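Local coordinates for ulvan Lyase-PL25 (Pseudoalteromonas sp. PLSV, PDB 5UAM), which cleaves ulvan, the sulfated cell-wall polysaccharide of green seaweeds, as a lyase of polysaccharide lyase family 25, at residues 157-162 / 189-194; 176-181 / 204-209; 140-145 / 196-201. One frame throughout, in Å; residues are numbered along the deposited sequence.

Overall arrangement
The three contacts lie in two neighbouring blades of the beta-propeller. Contacts 1 and 2 both reach one sheet, with centres about 9 Å apart. Its strand 188-193 carries Q191 of contact 1 and runs between the two strands of contact 2. Contacts 1 and 3 have centres about 11 Å apart and both bridge the blades. N157 OD1 lies 2.7 Å from H140 ND1, and Q191 NE2 2.9 Å from A201 O, so polar pairs join contacts 1 and 3. The centres of contacts 2 and 3 are about 19 Å apart. Contact 2 reaches the substrate site through R180. The side chain of T159 is about 9 Å from that of R180. Contact 3 lies away from that site.

Contact 1: 157-162 / 189-194; sequences NITPFG and VYQKSV
The flat carboxamide of Q191 points its oxygen at T159. At the edge, T159 N donates to Q191 OE1 over 3.1 Å. The bond is nearly straight (172°) and lies in the carbonyl plane, on a lone pair. Carbons flank the oxygen obliquely from opposite sides of the amide plane: I158 CB at 3.6 Å from Q191 OE1, and T159 CG2. At the other end, Q191 NE2 donates to a water at 3.0 Å, which in turn donates to N157 O. A201 O also accepts from NE2. The second flat group is the F161 ring, which has P160 CG over one face, toward the rim.

In the beta-propeller, 157-162 is the link from the last strand of one four-stranded blade, 152-154, to the first strand of the next, 165-169. Q191 sits on that next blade, in strand 188-193, so its side chain ties the linker to the sheet that follows. A leucine here would probably leave T159 N without its acceptor and A201 O without its amide donor.

The linker is also shaped from within. T159 has OG1 anti to its own N (chi1 178°), which turns CG2 toward Q191 OE1. T159 OG1 is then placed to accept from F161 N at 3.2 Å, closing an ST turn. F161 is the centre of an inverse gamma turn, with a weak bond from G162 N to P160 O. The side chain of T159 also packs on F179 of strand 175-180.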
loop_
_atom_site.group_PDB
_atom_site.type_symbol
_atom_site.label_atom_id
_atom_site.label_comp_id
_atom_site.label_asym_id
_atom_site.label_seq_id
_atom_site.Cartn_x
_atom_site.Cartn_y
_atom_site.Cartn_z
ATOM N N ASN A 157 -14.962 6.784 -12.725
ATOM C CA ASN A 157 -14.670 6.593 -14.144
ATOM C C ASN A 157 -13.582 5.533 -14.358
ATOM O O ASN A 157 -12.925 5.498 -15.413
ATOM C CB ASN A 157 -14.225 7.916 -14.774
ATOM C CG ASN A 157 -12.975 8.473 -14.123
ATOM O OD1 ASN A 157 -12.523 7.955 -13.118
ATOM N ND2 ASN A 157 -12.427 9.536 -14.677
ATOM N N ILE A 158 -13.387 4.691 -13.360
ATOM C CA ILE A 158 -12.504 3.533 -13.397
ATOM C C ILE A 158 -13.391 2.308 -13.248
ATOM O O ILE A 158 -14.558 2.409 -12.866
ATOM C CB ILE A 158 -11.453 3.582 -12.278
ATOM C CG1 ILE A 158 -12.111 3.702 -10.890
ATOM C CG2 ILE A 158 -10.523 4.786 -12.518
ATOM C CD1 ILE A 158 -11.153 3.687 -9.741
ATOM N N THR A 159 -12.852 1.135 -13.574
ATOM C CA THR A 159 -13.696 -0.045 -13.448
ATOM C C THR A 159 -14.123 -0.226 -11.989
ATOM O O THR A 159 -13.326 -0.005 -11.068
ATOM C CB THR A 159 -13.023 -1.318 -13.963
ATOM O OG1 THR A 159 -13.931 -2.408 -13.745
ATOM C CG2 THR A 159 -11.682 -1.618 -13.260
ATOM N N PRO A 160 -15.368 -0.639 -11.734
ATOM C CA PRO A 160 -15.754 -0.920 -10.345
ATOM C C PRO A 160 -15.077 -2.146 -9.776
ATOM O O PRO A 160 -15.052 -2.313 -8.546
ATOM C CB PRO A 160 -17.264 -1.132 -10.435
ATOM C CG PRO A 160 -17.493 -1.564 -11.862
ATOM C CD PRO A 160 -16.499 -0.779 -12.660
ATOM N N PHE A 161 -14.539 -3.013 -10.630
ATOM C CA PHE A 161 -13.926 -4.272 -10.196
ATOM C C PHE A 161 -12.473 -3.978 -9.863
ATOM O O PHE A 161 -11.554 -4.199 -10.661
ATOM C CB PHE A 161 -14.015 -5.315 -11.306
ATOM C CG PHE A 161 -15.394 -5.558 -11.781
ATOM C CD1 PHE A 161 -16.333 -6.111 -10.937
ATOM C CD2 PHE A 161 -15.776 -5.215 -13.070
ATOM C CE1 PHE A 161 -17.625 -6.319 -11.357
ATOM C CE2 PHE A 161 -17.060 -5.414 -13.495
ATOM C CZ PHE A 161 -17.992 -5.976 -12.645
ATOM N N GLY A 162 -12.255 -3.475 -8.662
ATOM C CA GLY A 162 -10.920 -3.096 -8.235
ATOM C C GLY A 162 -10.705 -3.262 -6.737
ATOM O O GLY A 162 -11.618 -3.056 -5.934
ATOM N N VAL A 189 -3.826 -5.085 -13.055
ATOM C CA VAL A 189 -3.925 -4.217 -14.212
ATOM C C VAL A 189 -3.472 -2.814 -13.838
ATOM O O VAL A 189 -3.358 -2.453 -12.666
ATOM C CB VAL A 189 -5.371 -4.129 -14.737
ATOM C CG1 VAL A 189 -5.942 -5.509 -15.044
ATOM C CG2 VAL A 189 -6.247 -3.400 -13.724
ATOM N N TYR A 190 -3.306 -1.993 -14.862
ATOM C CA TYR A 190 -3.359 -0.551 -14.676
ATOM C C TYR A 190 -4.369 0.067 -15.628
ATOM O O TYR A 190 -4.695 -0.490 -16.678
ATOM C CB TYR A 190 -1.988 0.114 -14.856
ATOM C CG TYR A 190 -1.415 0.048 -16.258
ATOM C CD1 TYR A 190 -1.780 0.963 -17.230
ATOM C CD2 TYR A 190 -0.482 -0.925 -16.615
ATOM C CE1 TYR A 190 -1.249 0.916 -18.511
ATOM C CE2 TYR A 190 0.051 -0.975 -17.888
ATOM C CZ TYR A 190 -0.324 -0.053 -18.844
ATOM O OH TYR A 190 0.229 -0.125 -20.110
ATOM N N GLN A 191 -4.880 1.237 -15.221
ATOM C CA GLN A 191 -5.588 2.127 -16.122
ATOM C C GLN A 191 -4.839 3.443 -16.200
ATOM O O GLN A 191 -4.405 3.987 -15.178
ATOM C CB GLN A 191 -7.036 2.367 -15.683
ATOM C CG GLN A 191 -7.930 1.155 -15.826
ATOM C CD GLN A 191 -9.384 1.457 -15.619
ATOM O OE1 GLN A 191 -9.953 1.225 -14.537
ATOM N NE2 GLN A 191 -10.008 1.980 -16.658
ATOM N N LYS A 192 -4.700 3.936 -17.427
ATOM C CA LYS A 192 -3.903 5.115 -17.742
ATOM C C LYS A 192 -4.807 6.277 -18.138
ATOM O O LYS A 192 -5.736 6.113 -18.934
ATOM C CB LYS A 192 -2.944 4.801 -18.902
ATOM C CG LYS A 192 -2.073 5.974 -19.366
ATOM C CD LYS A 192 -1.224 5.587 -20.569
ATOM C CE LYS A 192 -0.425 6.758 -21.043
ATOM N NZ LYS A 192 0.403 6.403 -22.223
ATOM N N SER A 193 -4.508 7.464 -17.608
ATOM C CA SER A 193 -5.203 8.688 -17.995
ATOM C C SER A 193 -4.182 9.725 -18.425
ATOM O O SER A 193 -3.199 9.958 -17.721
ATOM C CB SER A 193 -6.032 9.265 -16.836
ATOM O OG SER A 193 -6.494 10.568 -17.166
ATOM N N VAL A 194 -4.449 10.375 -19.557
ATOM C CA VAL A 194 -3.630 11.474 -20.066
ATOM C C VAL A 194 -4.308 12.834 -19.921
ATOM O O VAL A 194 -3.754 13.846 -20.396
ATOM C CB VAL A 194 -3.157 11.227 -21.512
ATOM C CG1 VAL A 194 -2.375 9.905 -21.591
ATOM C CG2 VAL A 194 -4.316 11.216 -22.493
HETATM O O HOH W 1 -12.833 2.909 -16.833
#

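Contact 2: 176-181 / 204-209. With EDO (1,2-ethanediol), chain J; PO4 (phosphate ion), chain E.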
loop_
_atom_site.group_PDB
_atom_site.type_symbol
_atom_site.label_atom_id
_atom_site.label_comp_id
_atom_site.label_asym_id
_atom_site.label_seq_id
_atom_site.Cartn_x
_atom_site.Cartn_y
_atom_site.Cartn_z
ATOM N N TYR A 176 -1.277 6.792 -13.781
ATOM C CA TYR A 176 -1.473 5.351 -13.824
ATOM C C TYR A 176 -2.063 4.890 -12.506
ATOM O O TYR A 176 -1.502 5.171 -11.442
ATOM C CB TYR A 176 -0.149 4.618 -14.063
ATOM C CG TYR A 176 0.433 4.891 -15.418
ATOM C CD1 TYR A 176 1.169 6.042 -15.676
ATOM C CD2 TYR A 176 0.245 3.994 -16.467
ATOM C CE1 TYR A 176 1.698 6.273 -16.931
ATOM C CE2 TYR A 176 0.755 4.226 -17.715
ATOM C CZ TYR A 176 1.495 5.362 -17.952
ATOM O OH TYR A 176 2.013 5.595 -19.207
ATOM N N LEU A 177 -3.175 4.163 -12.578
ATOM C CA LEU A 177 -3.797 3.563 -11.406
ATOM C C LEU A 177 -3.619 2.059 -11.523
ATOM O O LEU A 177 -4.122 1.452 -12.468
ATOM C CB LEU A 177 -5.291 3.893 -11.307
ATOM C CG LEU A 177 -5.948 3.406 -10.017
ATOM C CD1 LEU A 177 -5.475 4.236 -8.837
ATOM C CD2 LEU A 177 -7.483 3.500 -10.155
ATOM N N PHE A 178 -2.884 1.479 -10.580
ATOM C CA PHE A 178 -2.632 0.045 -10.520
ATOM C C PHE A 178 -3.548 -0.573 -9.468
ATOM O O PHE A 178 -3.780 0.013 -8.409
ATOM C CB PHE A 178 -1.176 -0.216 -10.119
ATOM C CG PHE A 178 -0.196 0.197 -11.149
ATOM C CD1 PHE A 178 0.185 1.516 -11.228
ATOM C CD2 PHE A 178 0.331 -0.717 -12.034
ATOM C CE1 PHE A 178 1.082 1.933 -12.163
ATOM C CE2 PHE A 178 1.229 -0.290 -13.028
ATOM C CZ PHE A 178 1.586 1.041 -13.067
ATOM N N PHE A 179 -4.098 -1.739 -9.766
ATOM C CA PHE A 179 -5.012 -2.416 -8.858
ATOM C C PHE A 179 -5.230 -3.846 -9.334
ATOM O O PHE A 179 -4.897 -4.213 -10.473
ATOM C CB PHE A 179 -6.362 -1.684 -8.744
ATOM C CG PHE A 179 -7.047 -1.454 -10.057
ATOM C CD1 PHE A 179 -6.746 -0.348 -10.842
ATOM C CD2 PHE A 179 -8.019 -2.327 -10.517
ATOM C CE1 PHE A 179 -7.375 -0.130 -12.057
ATOM C CE2 PHE A 179 -8.650 -2.113 -11.723
ATOM C CZ PHE A 179 -8.338 -1.004 -12.496
ATOM N N ARG A 180 -5.795 -4.654 -8.439
ATOM C CA ARG A 180 -6.293 -5.976 -8.800
ATOM C C ARG A 180 -7.694 -5.844 -9.378
ATOM O O ARG A 180 -8.568 -5.234 -8.762
ATOM C CB ARG A 180 -6.316 -6.866 -7.567
ATOM C CG ARG A 180 -6.730 -8.312 -7.835
ATOM C CD ARG A 180 -6.728 -9.192 -6.605
ATOM N NE ARG A 180 -7.774 -8.784 -5.665
ATOM C CZ ARG A 180 -7.812 -9.168 -4.392
ATOM N NH1 ARG A 180 -6.875 -9.977 -3.898
ATOM N NH2 ARG A 180 -8.786 -8.716 -3.616
ATOM N N HIS A 181 -7.915 -6.408 -10.564
ATOM C CA HIS A 181 -9.174 -6.212 -11.292
ATOM C C HIS A 181 -10.241 -7.216 -10.840
ATOM O O HIS A 181 -10.756 -8.037 -11.604
ATOM C CB HIS A 181 -8.913 -6.286 -12.796
ATOM C CG HIS A 181 -9.998 -5.738 -13.676
ATOM N ND1 HIS A 181 -11.239 -6.326 -13.794
ATOM C CD2 HIS A 181 -9.980 -4.733 -14.588
ATOM C CE1 HIS A 181 -11.952 -5.679 -14.703
ATOM N NE2 HIS A 181 -11.217 -4.693 -15.184
ATOM N N VAL A 204 -5.083 -2.577 -18.652
ATOM C CA VAL A 204 -4.009 -3.364 -19.250
ATOM C C VAL A 204 -3.529 -4.352 -18.190
ATOM O O VAL A 204 -3.080 -3.945 -17.101
ATOM C CB VAL A 204 -2.847 -2.451 -19.670
ATOM C CG1 VAL A 204 -1.679 -3.270 -20.209
ATOM C CG2 VAL A 204 -3.298 -1.445 -20.701
ATOM N N SER A 205 -3.637 -5.654 -18.498
ATOM C CA SER A 205 -3.228 -6.699 -17.561
ATOM C C SER A 205 -1.714 -6.861 -17.562
ATOM O O SER A 205 -1.113 -7.064 -18.619
ATOM C CB SER A 205 -3.839 -8.052 -17.921
ATOM O OG SER A 205 -5.236 -8.058 -17.733
ATOM N N PHE A 206 -1.101 -6.829 -16.372
ATOM C CA PHE A 206 0.334 -7.078 -16.255
ATOM C C PHE A 206 0.694 -8.324 -15.452
ATOM O O PHE A 206 1.815 -8.837 -15.609
ATOM C CB PHE A 206 1.110 -5.839 -15.755
ATOM C CG PHE A 206 0.821 -5.457 -14.329
ATOM C CD1 PHE A 206 -0.202 -4.570 -14.011
ATOM C CD2 PHE A 206 1.584 -5.978 -13.300
ATOM C CE1 PHE A 206 -0.455 -4.228 -12.705
ATOM C CE2 PHE A 206 1.340 -5.638 -11.995
ATOM C CZ PHE A 206 0.311 -4.761 -11.692
ATOM N N LEU A 207 -0.225 -8.875 -14.667
ATOM C CA LEU A 207 -0.034 -10.173 -14.027
ATOM C C LEU A 207 -1.268 -11.016 -14.294
ATOM O O LEU A 207 -2.394 -10.551 -14.102
ATOM C CB LEU A 207 0.184 -10.077 -12.519
ATOM C CG LEU A 207 1.584 -9.592 -12.125
ATOM C CD1 LEU A 207 1.598 -9.140 -10.661
ATOM C CD2 LEU A 207 2.615 -10.682 -12.350
ATOM N N LYS A 208 -1.046 -12.241 -14.751
ATOM C CA LYS A 208 -2.105 -13.145 -15.190
ATOM C C LYS A 208 -2.569 -14.074 -14.076
ATOM O O LYS A 208 -1.760 -14.789 -13.476
ATOM C CB LYS A 208 -1.538 -14.021 -16.304
ATOM C CG LYS A 208 -2.489 -15.076 -16.849
ATOM C CD LYS A 208 -3.607 -14.422 -17.644
ATOM C CE LYS A 208 -4.322 -15.460 -18.460
ATOM N NZ LYS A 208 -5.407 -14.848 -19.285
ATOM N N HIS A 209 -3.880 -14.140 -13.869
ATOM C CA HIS A 209 -4.487 -15.231 -13.119
ATOM C C HIS A 209 -4.965 -16.302 -14.090
ATOM O O HIS A 209 -5.392 -16.009 -15.210
ATOM C CB HIS A 209 -5.671 -14.745 -12.267
ATOM C CG HIS A 209 -6.990 -14.788 -12.975
ATOM N ND1 HIS A 209 -7.407 -13.804 -13.852
ATOM C CD2 HIS A 209 -7.984 -15.709 -12.953
ATOM C CE1 HIS A 209 -8.597 -14.115 -14.328
ATOM N NE2 HIS A 209 -8.972 -15.265 -13.797
HETATM C C1 EDO J . -8.169 -12.993 -17.783
HETATM O O1 EDO J . -7.036 -13.717 -17.276
HETATM C C2 EDO J . -9.106 -13.951 -18.509
HETATM O O2 EDO J . -9.529 -14.973 -17.597
HETATM P P PO4 E . -8.018 -10.144 -0.138
HETATM O O1 PO4 E . -8.465 -11.518 0.319
HETATM O O2 PO4 E . -6.870 -10.255 -1.056
HETATM O O3 PO4 E . -7.610 -9.420 1.123
HETATM O O4 PO4 E . -9.194 -9.485 -0.852
#
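F178 and F206 make the close part of this contact. The edge of the F178 ring is aimed at the face of F206 in an offset edge-to-face pair. The centroids are 5.8 Å apart and the planes meet at 73°. The nearest atoms are F178 CD2 and F206 CE1, at 3.7 Å. Strand 188-193 runs between the two strands, so the rings meet across a neighbour rather than between paired backbones. F206 places its CG between the backbone N and carbonyl carbon (chi1 68°), which turns CE1 and CZ of the ring to F178 CD2. The core is extended by I168 and I233 beside F178, and by V235 and the W273 ring beside F206. F206 and L207 both lie opposite W188, a classic beta bulge in strand 204-211 of this propeller blade.

Away from the rings the two segments do not touch. K208 and H209 form the looser, partly exposed side, beside an ethanediol probably from the crystallisation liquor. K208 NZ donates to ethanediol O1 at 2.8 Å, and D187 binds the same molecule.

R180 is set apart as a buried polar site. It turns its guanidinium edge to a phosphate, probably of the same origin. R180 NH1 reaches phosphate O2 at 2.9 Å, and R180 NH2 reaches phosphate O4 at 2.9 Å. R180 NE is held by G182 O, which helps to fix the group's plane.

H99, H119, H184 and Y222, expected active-site or substrate-binding residues like R180, also bond this phosphate. The ion therefore probably marks where an anionic group of ulvan is received.

Contact 3: 140-145 / 196-201; sequences HAVSKR and NGRTFA
H140 and F200 form the aromatic part of this contact. Their rings are set obliquely, with planes at 76° and centroids 5.9 Å apart. H140 CE1 lies at the edge of the F200 ring, 3.9 Å from F200 CE1. F115 stacks on the imidazole, and F200 also packs on Q191 and S193.

Next come the contacts with backbone. H140 CE1 approaches G197 O at 3.2 Å, with the oxygen near the plane of the imidazole, at its edge. G197 has a positive phi (83°), a backbone shape suited to glycine.

A third group is apolar cover on a charge. V142 lays CG2 over one face of the R198 guanidinium, 3.9 Å from R198 NH2, while V142 CG1 is 3.8 Å from R198 NH1. The bend of the arginine at chi2 (-66°) brings its end back toward the valine. Y111 adds a cation-pi contact to R198.

Water supplies the remaining link. It donates to S143 O at 2.8 Å and accepts from R198 NH2 at 3.0 Å, in the guanidinium plane.

In the propeller, the contact joins strand 139-143 of one blade to the loop between strands 188-193 and 204-211 of the next. Both imidazole nitrogens are engaged, ND1 with N157 OD1 and NE2 with H113 ND1. This fixes the rotation of the ring and presents the CE1 carbon, probably with a polarised C-H, to G197 O, which itself accepts a hydrogen bond from N157 ND2.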
loop_
_atom_site.group_PDB
_atom_site.type_symbol
_atom_site.label_atom_id
_atom_site.label_comp_id
_atom_site.label_asym_id
_atom_site.label_seq_id
_atom_site.Cartn_x
_atom_site.Cartn_y
_atom_site.Cartn_z
ATOM N N HIS A 140 -13.801 6.755 -7.407
ATOM C CA HIS A 140 -12.827 7.801 -7.691
ATOM C C HIS A 140 -13.529 9.128 -7.462
ATOM O O HIS A 140 -14.515 9.434 -8.144
ATOM C CB HIS A 140 -12.354 7.672 -9.133
ATOM C CG HIS A 140 -11.454 8.765 -9.617
ATOM N ND1 HIS A 140 -11.232 8.983 -10.965
ATOM C CD2 HIS A 140 -10.724 9.693 -8.958
ATOM C CE1 HIS A 140 -10.400 9.999 -11.109
ATOM N NE2 HIS A 140 -10.079 10.443 -9.907
ATOM N N ALA A 141 -13.040 9.900 -6.501
ATOM C CA ALA A 141 -13.534 11.231 -6.214
ATOM C C ALA A 141 -12.458 12.248 -6.548
ATOM O O ALA A 141 -11.260 11.958 -6.526
ATOM C CB ALA A 141 -13.920 11.362 -4.744
ATOM N N VAL A 142 -12.885 13.475 -6.838
ATOM C CA VAL A 142 -11.933 14.538 -7.146
ATOM C C VAL A 142 -12.377 15.816 -6.449
ATOM O O VAL A 142 -13.572 16.087 -6.296
ATOM C CB VAL A 142 -11.787 14.747 -8.671
ATOM C CG1 VAL A 142 -13.054 15.286 -9.266
ATOM C CG2 VAL A 142 -10.595 15.662 -8.973
ATOM N N SER A 143 -11.404 16.612 -6.024
ATOM C CA SER A 143 -11.757 17.884 -5.405
ATOM C C SER A 143 -12.456 18.785 -6.418
ATOM O O SER A 143 -12.164 18.745 -7.616
ATOM C CB SER A 143 -10.520 18.562 -4.815
ATOM O OG SER A 143 -9.575 18.943 -5.796
ATOM N N LYS A 144 -13.415 19.589 -5.935
ATOM C CA LYS A 144 -14.143 20.482 -6.837
ATOM C C LYS A 144 -13.266 21.621 -7.324
ATOM O O LYS A 144 -13.493 22.153 -8.422
ATOM C CB LYS A 144 -15.377 21.034 -6.148
ATOM C CG LYS A 144 -16.430 19.986 -5.977
ATOM C CD LYS A 144 -17.754 20.608 -5.629
ATOM C CE LYS A 144 -18.845 19.560 -5.613
ATOM N NZ LYS A 144 -20.180 20.197 -5.391
ATOM N N ARG A 145 -12.272 22.009 -6.529
ATOM C CA ARG A 145 -11.368 23.098 -6.860
ATOM C C ARG A 145 -9.939 22.642 -6.617
ATOM O O ARG A 145 -9.690 21.791 -5.758
ATOM C CB ARG A 145 -11.652 24.337 -5.988
ATOM C CG ARG A 145 -13.035 24.921 -6.213
ATOM C CD ARG A 145 -13.288 26.114 -5.288
ATOM N NE ARG A 145 -12.335 27.196 -5.490
ATOM N N ASN A 196 -5.519 14.239 -16.841
ATOM C CA ASN A 196 -5.602 14.586 -15.423
ATOM C C ASN A 196 -6.673 13.783 -14.700
ATOM O O ASN A 196 -7.290 14.258 -13.749
ATOM C CB ASN A 196 -5.797 16.096 -15.233
ATOM C CG ASN A 196 -4.642 16.897 -15.795
ATOM O OD1 ASN A 196 -3.515 16.417 -15.838
ATOM N ND2 ASN A 196 -4.922 18.094 -16.283
ATOM N N GLY A 197 -6.882 12.543 -15.123
ATOM C CA GLY A 197 -7.765 11.650 -14.402
ATOM C C GLY A 197 -9.229 11.805 -14.727
ATOM O O GLY A 197 -10.069 11.211 -14.038
ATOM N N ARG A 198 -9.558 12.569 -15.763
ATOM C CA ARG A 198 -10.952 12.781 -16.146
ATOM C C ARG A 198 -11.474 11.635 -16.998
ATOM O O ARG A 198 -12.674 11.341 -16.960
ATOM C CB ARG A 198 -11.097 14.129 -16.850
ATOM C CG ARG A 198 -10.647 15.304 -16.003
ATOM C CD ARG A 198 -11.542 15.495 -14.800
ATOM N NE ARG A 198 -11.005 16.484 -13.861
ATOM C CZ ARG A 198 -11.716 17.050 -12.892
ATOM N NH1 ARG A 198 -13.007 16.755 -12.737
ATOM N NH2 ARG A 198 -11.136 17.922 -12.089
ATOM N N THR A 199 -10.605 10.979 -17.772
ATOM C CA THR A 199 -10.961 9.744 -18.458
ATOM C C THR A 199 -9.778 8.789 -18.404
ATOM O O THR A 199 -8.615 9.200 -18.413
ATOM C CB THR A 199 -11.377 9.962 -19.913
ATOM O OG1 THR A 199 -10.248 10.338 -20.676
ATOM C CG2 THR A 199 -12.386 11.066 -20.028
ATOM N N PHE A 200 -10.096 7.503 -18.332
ATOM C CA PHE A 200 -9.102 6.444 -18.257
ATOM C C PHE A 200 -9.308 5.485 -19.408
ATOM O O PHE A 200 -10.443 5.195 -19.794
ATOM C CB PHE A 200 -9.218 5.655 -16.954
ATOM C CG PHE A 200 -8.596 6.337 -15.774
ATOM C CD1 PHE A 200 -9.316 7.260 -15.026
ATOM C CD2 PHE A 200 -7.299 6.073 -15.416
ATOM C CE1 PHE A 200 -8.738 7.885 -13.927
ATOM C CE2 PHE A 200 -6.708 6.690 -14.335
ATOM C CZ PHE A 200 -7.433 7.606 -13.589
ATOM N N ALA A 201 -8.201 5.013 -19.958
ATOM C CA ALA A 201 -8.230 3.955 -20.953
ATOM C C ALA A 201 -8.568 2.614 -20.301
ATOM O O ALA A 201 -8.515 2.447 -19.076
ATOM C CB ALA A 201 -6.889 3.878 -21.692
HETATM O O HOH W 2 -13.212 18.866 -10.190
#